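Local atomic coordinates of STIL N-terminal domain-containing protein (Trichoplax adhaerens, PDB entry 5OI9), a protein that probably acts in centriole assembly as a STIL relative, its N-terminal domain being the likely site of CEP85 binding that supports PLK4 activation. Residues 153-165 with 270-284. Residues are numbered along the deposited sequence; the frame is centred on the assembly and turned at random.
Sequences LKLSCDSVDIKDM and PYVWSACMRYLYSQR
The loop that leaves helix 139-155 lies across one side of helix 270-281, and R278 of that helix reaches into its first turn to bond main-chain carbonyls. R278 NH2 meets D158 O at 2.6 Å, on a lone pair in the carbonyl plane, while NH1 adds a weak bond to the same oxygen. R278 NH2 also bonds weakly to S156 O, at 2.9 Å, and S156 CB lies over one guanidinium face. A bend at chi2 (68°) turns the chain of R278 into this turn, and its NE donates to a water that in turn donates to L153 O. A leucine in place of R278 would probably leave the carbonyls of S156 and D158 without their charged donor and the turn less firmly fixed. S156 OG braces the same turn by accepting from D158 N, an ST turn. Where the two helices end, Q283 N gives K154 O a fairly straight bond (2.8 Å, 163°), and R284 NE grips L155 O from above its carbonyl plane as L155 CD2 covers the guanidinium. Farther along, V160 CG1 packs 3.8 Å from Y271 CE1, and selenomethionine M165 sets CB against the W273 ring edge, 3.7 Å from CZ3. Helix 270-281 also packs on strands 256-264 and 296-302. An arginine bonding a turn's carbonyls commonly holds an irregular loop, here against a helix of the mixed sheet.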
loop_
_atom_site.group_PDB
_atom_site.type_symbol
_atom_site.label_atom_id
_atom_site.label_comp_id
_atom_site.label_asym_id
_atom_site.label_seq_id
_atom_site.Cartn_x
_atom_site.Cartn_y
_atom_site.Cartn_z
ATOM N N LEU A 153 1.238 2.995 -10.351
ATOM C CA LEU A 153 2.662 2.879 -10.047
ATOM C C LEU A 153 3.527 3.319 -11.225
ATOM O O LEU A 153 4.603 3.897 -11.025
ATOM C CB LEU A 153 3.003 1.446 -9.642
ATOM C CG LEU A 153 2.475 0.971 -8.286
ATOM C CD1 LEU A 153 2.977 -0.433 -7.983
ATOM C CD2 LEU A 153 2.885 1.940 -7.186
ATOM N N LYS A 154 3.075 3.064 -12.454
ATOM C CA LYS A 154 3.855 3.458 -13.624
ATOM C C LYS A 154 3.815 4.962 -13.857
ATOM O O LYS A 154 4.803 5.541 -14.328
ATOM C CB LYS A 154 3.350 2.733 -14.872
ATOM C CG LYS A 154 3.549 1.226 -14.865
ATOM C CD LYS A 154 2.844 0.575 -16.052
ATOM C CE LYS A 154 2.972 -0.937 -16.001
ATOM N NZ LYS A 154 2.321 -1.581 -17.169
ATOM N N LEU A 155 2.701 5.615 -13.528
ATOM C CA LEU A 155 2.462 6.985 -13.961
ATOM C C LEU A 155 2.460 8.011 -12.837
ATOM O O LEU A 155 2.443 9.213 -13.127
ATOM C CB LEU A 155 1.126 7.073 -14.717
ATOM C CG LEU A 155 1.034 6.237 -15.996
ATOM C CD1 LEU A 155 -0.355 6.337 -16.616
ATOM C CD2 LEU A 155 2.100 6.667 -16.990
ATOM N N SER A 156 2.474 7.588 -11.576
ATOM C CA SER A 156 2.406 8.537 -10.472
ATOM C C SER A 156 3.651 9.416 -10.427
ATOM O O SER A 156 4.761 8.967 -10.724
ATOM C CB SER A 156 2.251 7.801 -9.142
ATOM O OG SER A 156 2.302 8.705 -8.053
ATOM N N CYS A 157 3.454 10.678 -10.048
ATOM C CA CYS A 157 4.547 11.622 -9.841
ATOM C C CYS A 157 4.713 12.004 -8.375
ATOM O O CYS A 157 5.488 12.916 -8.068
ATOM C CB CYS A 157 4.328 12.884 -10.682
ATOM S SG CYS A 157 4.286 12.630 -12.474
ATOM N N ASP A 158 4.013 11.332 -7.467
ATOM C CA ASP A 158 3.977 11.707 -6.061
ATOM C C ASP A 158 4.996 10.914 -5.251
ATOM O O ASP A 158 5.629 9.976 -5.739
ATOM C CB ASP A 158 2.573 11.495 -5.485
ATOM C CG ASP A 158 1.541 12.411 -6.111
ATOM O OD1 ASP A 158 1.920 13.506 -6.580
ATOM O OD2 ASP A 158 0.349 12.036 -6.131
ATOM N N SER A 159 5.137 11.309 -3.984
ATOM C CA SER A 159 6.019 10.610 -3.060
ATOM C C SER A 159 5.588 9.158 -2.896
ATOM O O SER A 159 4.419 8.809 -3.081
ATOM C CB SER A 159 6.022 11.308 -1.698
ATOM O OG SER A 159 6.546 12.622 -1.793
ATOM N N VAL A 160 6.552 8.306 -2.538
ATOM C CA VAL A 160 6.261 6.897 -2.305
ATOM C C VAL A 160 5.212 6.770 -1.213
ATOM O O VAL A 160 5.323 7.384 -0.144
ATOM C CB VAL A 160 7.546 6.137 -1.942
ATOM C CG1 VAL A 160 7.212 4.751 -1.415
ATOM C CG2 VAL A 160 8.466 6.042 -3.154
ATOM N N ASP A 161 4.177 5.973 -1.482
ATOM C CA ASP A 161 3.067 5.774 -0.559
ATOM C C ASP A 161 2.773 4.285 -0.473
ATOM O O ASP A 161 2.510 3.643 -1.496
ATOM C CB ASP A 161 1.825 6.547 -1.021
ATOM C CG ASP A 161 0.767 6.673 0.065
ATOM O OD1 ASP A 161 0.705 5.806 0.963
ATOM O OD2 ASP A 161 -0.011 7.649 0.016
ATOM N N ILE A 162 2.817 3.738 0.746
ATOM C CA ILE A 162 2.515 2.322 0.941
ATOM C C ILE A 162 1.095 2.006 0.493
ATOM O O ILE A 162 0.810 0.888 0.047
ATOM C CB ILE A 162 2.744 1.925 2.414
ATOM C CG1 ILE A 162 4.159 2.298 2.853
ATOM C CG2 ILE A 162 2.518 0.435 2.615
ATOM C CD1 ILE A 162 4.468 1.920 4.285
ATOM N N LYS A 163 0.185 2.981 0.585
ATOM C CA LYS A 163 -1.192 2.767 0.154
ATOM C C LYS A 163 -1.294 2.477 -1.338
ATOM O O LYS A 163 -2.280 1.874 -1.775
ATOM C CB LYS A 163 -2.052 3.984 0.507
ATOM C CG LYS A 163 -2.186 4.240 2.000
ATOM C CD LYS A 163 -3.101 5.426 2.284
ATOM C CE LYS A 163 -2.479 6.736 1.831
ATOM N NZ LYS A 163 -1.238 7.054 2.593
ATOM N N ASP A 164 -0.301 2.888 -2.130
ATOM C CA ASP A 164 -0.300 2.583 -3.555
ATOM C C ASP A 164 0.044 1.128 -3.846
ATOM O O ASP A 164 -0.051 0.710 -5.004
ATOM C CB ASP A 164 0.691 3.488 -4.291
ATOM C CG ASP A 164 0.320 4.954 -4.205
ATOM O OD1 ASP A 164 -0.889 5.262 -4.172
ATOM O OD2 ASP A 164 1.240 5.800 -4.179
HETATM N N MSE A 165 0.443 0.360 -2.835
HETATM C CA MSE A 165 0.888 -1.019 -3.029
HETATM C C MSE A 165 -0.227 -2.048 -2.852
HETATM O O MSE A 165 0.006 -3.242 -3.005
HETATM C CB MSE A 165 2.026 -1.348 -2.061
HETATM C CG MSE A 165 3.209 -0.420 -2.186
HETATM SE SE MSE A 165 3.901 -0.451 -3.997
HETATM C CE MSE A 165 4.577 1.377 -4.055
ATOM N N PRO A 270 7.886 -2.339 5.343
ATOM C CA PRO A 270 7.238 -2.398 4.020
ATOM C C PRO A 270 7.405 -1.132 3.194
ATOM O O PRO A 270 7.228 -1.183 1.970
ATOM C CB PRO A 270 5.762 -2.664 4.356
ATOM C CG PRO A 270 5.608 -2.292 5.797
ATOM C CD PRO A 270 6.932 -2.547 6.446
ATOM N N TYR A 271 7.744 -0.000 3.816
ATOM C CA TYR A 271 8.004 1.212 3.048
ATOM C C TYR A 271 9.219 1.052 2.140
ATOM O O TYR A 271 9.260 1.642 1.055
ATOM C CB TYR A 271 8.200 2.400 3.990
ATOM C CG TYR A 271 8.471 3.712 3.286
ATOM C CD1 TYR A 271 7.425 4.511 2.843
ATOM C CD2 TYR A 271 9.771 4.154 3.070
ATOM C CE1 TYR A 271 7.664 5.708 2.201
ATOM C CE2 TYR A 271 10.019 5.352 2.430
ATOM C CZ TYR A 271 8.961 6.126 1.997
ATOM O OH TYR A 271 9.201 7.322 1.361
ATOM N N VAL A 272 10.215 0.271 2.566
ATOM C CA VAL A 272 11.407 0.065 1.748
ATOM C C VAL A 272 11.052 -0.687 0.473
ATOM O O VAL A 272 11.433 -0.286 -0.633
ATOM C CB VAL A 272 12.489 -0.674 2.555
ATOM C CG1 VAL A 272 13.693 -0.976 1.675
ATOM C CG2 VAL A 272 12.897 0.147 3.769
ATOM N N TRP A 273 10.325 -1.797 0.613
ATOM C CA TRP A 273 9.834 -2.528 -0.550
ATOM C C TRP A 273 8.980 -1.635 -1.441
ATOM O O TRP A 273 9.056 -1.720 -2.672
ATOM C CB TRP A 273 9.044 -3.749 -0.088
ATOM C CG TRP A 273 8.410 -4.549 -1.184
ATOM C CD1 TRP A 273 8.980 -5.564 -1.897
ATOM C CD2 TRP A 273 7.068 -4.420 -1.673
ATOM N NE1 TRP A 273 8.080 -6.067 -2.806
ATOM C CE2 TRP A 273 6.899 -5.385 -2.686
ATOM C CE3 TRP A 273 5.996 -3.582 -1.353
ATOM C CZ2 TRP A 273 5.700 -5.535 -3.382
ATOM C CZ3 TRP A 273 4.807 -3.731 -2.048
ATOM C CH2 TRP A 273 4.670 -4.698 -3.050
ATOM N N SER A 274 8.172 -0.759 -0.833
ATOM C CA SER A 274 7.321 0.134 -1.613
ATOM C C SER A 274 8.152 1.095 -2.453
ATOM O O SER A 274 7.811 1.378 -3.608
ATOM C CB SER A 274 6.381 0.904 -0.687
ATOM O OG SER A 274 5.537 0.020 0.035
ATOM N N ALA A 275 9.252 1.605 -1.889
ATOM C CA ALA A 275 10.135 2.475 -2.657
ATOM C C ALA A 275 10.805 1.711 -3.793
ATOM O O ALA A 275 10.925 2.230 -4.910
ATOM C CB ALA A 275 11.176 3.106 -1.735
ATOM N N CYS A 276 11.237 0.474 -3.530
ATOM C CA CYS A 276 11.834 -0.351 -4.578
ATOM C C CYS A 276 10.853 -0.588 -5.721
ATOM O O CYS A 276 11.206 -0.443 -6.898
ATOM C CB CYS A 276 12.300 -1.687 -3.997
ATOM S SG CYS A 276 13.631 -1.565 -2.783
HETATM N N MSE A 277 9.618 -0.962 -5.392
HETATM C CA MSE A 277 8.585 -1.200 -6.396
HETATM C C MSE A 277 8.315 0.046 -7.218
HETATM O O MSE A 277 8.221 -0.005 -8.446
HETATM C CB MSE A 277 7.290 -1.668 -5.731
HETATM C CG MSE A 277 7.403 -3.037 -5.105
HETATM SE SE MSE A 277 7.807 -4.405 -6.424
HETATM C CE MSE A 277 6.016 -4.591 -7.154
ATOM N N ARG A 278 8.189 1.171 -6.515
ATOM C CA ARG A 278 7.951 2.445 -7.181
ATOM C C ARG A 278 9.073 2.777 -8.159
ATOM O O ARG A 278 8.816 3.246 -9.274
ATOM C CB ARG A 278 7.800 3.544 -6.136
ATOM C CG ARG A 278 7.548 4.909 -6.714
ATOM C CD ARG A 278 6.185 4.994 -7.382
ATOM N NE ARG A 278 6.010 6.309 -7.982
ATOM C CZ ARG A 278 5.630 7.386 -7.306
ATOM N NH1 ARG A 278 5.374 7.297 -6.007
ATOM N NH2 ARG A 278 5.503 8.550 -7.928
ATOM N N TYR A 279 10.325 2.539 -7.759
ATOM C CA TYR A 279 11.452 2.788 -8.656
ATOM C C TYR A 279 11.414 1.856 -9.862
ATOM O O TYR A 279 11.651 2.289 -10.997
ATOM C CB TYR A 279 12.769 2.631 -7.892
ATOM C CG TYR A 279 14.014 2.832 -8.729
ATOM C CD1 TYR A 279 14.405 4.102 -9.139
ATOM C CD2 TYR A 279 14.810 1.753 -9.092
ATOM C CE1 TYR A 279 15.548 4.291 -9.897
ATOM C CE2 TYR A 279 15.957 1.931 -9.848
ATOM C CZ TYR A 279 16.320 3.201 -10.250
ATOM O OH TYR A 279 17.457 3.381 -11.007
ATOM N N LEU A 280 11.109 0.577 -9.639
ATOM C CA LEU A 280 11.087 -0.382 -10.740
ATOM C C LEU A 280 9.948 -0.098 -11.713
ATOM O O LEU A 280 10.113 -0.241 -12.930
ATOM C CB LEU A 280 10.970 -1.804 -10.197
ATOM C CG LEU A 280 12.178 -2.323 -9.425
ATOM C CD1 LEU A 280 11.964 -3.763 -9.010
ATOM C CD2 LEU A 280 13.430 -2.183 -10.271
ATOM N N TYR A 281 8.783 0.301 -11.197
ATOM C CA TYR A 281 7.607 0.450 -12.047
ATOM C C TYR A 281 7.565 1.784 -12.779
ATOM O O TYR A 281 7.021 1.854 -13.887
ATOM C CB TYR A 281 6.334 0.293 -11.214
ATOM C CG TYR A 281 5.768 -1.104 -11.225
ATOM C CD1 TYR A 281 4.945 -1.531 -12.258
ATOM C CD2 TYR A 281 6.051 -1.997 -10.202
ATOM C CE1 TYR A 281 4.423 -2.810 -12.274
ATOM C CE2 TYR A 281 5.532 -3.275 -10.211
ATOM C CZ TYR A 281 4.718 -3.676 -11.245
ATOM O OH TYR A 281 4.202 -4.952 -11.249
ATOM N N SER A 282 8.118 2.842 -12.186
ATOM C CA SER A 282 7.890 4.192 -12.688
ATOM C C SER A 282 8.366 4.344 -14.127
ATOM O O SER A 282 9.517 4.044 -14.454
ATOM C CB SER A 282 8.593 5.214 -11.798
ATOM O OG SER A 282 8.377 6.531 -12.282
ATOM N N GLN A 283 7.467 4.813 -14.987
ATOM C CA GLN A 283 7.828 5.225 -16.335
ATOM C C GLN A 283 8.020 6.732 -16.443
ATOM O O GLN A 283 8.261 7.239 -17.543
ATOM C CB GLN A 283 6.772 4.740 -17.335
ATOM C CG GLN A 283 6.709 3.222 -17.442
ATOM C CD GLN A 283 5.606 2.736 -18.362
ATOM O OE1 GLN A 283 4.995 3.520 -19.089
ATOM N NE2 GLN A 283 5.345 1.433 -18.335
ATOM N N ARG A 284 7.908 7.458 -15.327
ATOM C CA ARG A 284 8.308 8.857 -15.280
ATOM C C ARG A 284 9.820 9.017 -15.188
ATOM O O ARG A 284 10.336 10.093 -15.502
ATOM C CB ARG A 284 7.651 9.562 -14.090
ATOM C CG ARG A 284 6.134 9.453 -14.047
ATOM C CD ARG A 284 5.505 9.977 -15.326
ATOM N NE ARG A 284 4.056 10.091 -15.207
ATOM C CZ ARG A 284 3.244 10.387 -16.216
ATOM N NH1 ARG A 284 3.737 10.599 -17.427
ATOM N NH2 ARG A 284 1.937 10.469 -16.013
HETATM O O HOH W 1 5.573 6.685 -10.930
HETATM O O HOH W 2 3.488 -0.422 -19.215
HETATM O O HOH W 3 7.582 8.815 -10.874
HETATM O O HOH W 4 7.283 9.018 0.825
HETATM O O HOH W 5 3.816 4.819 -4.449
#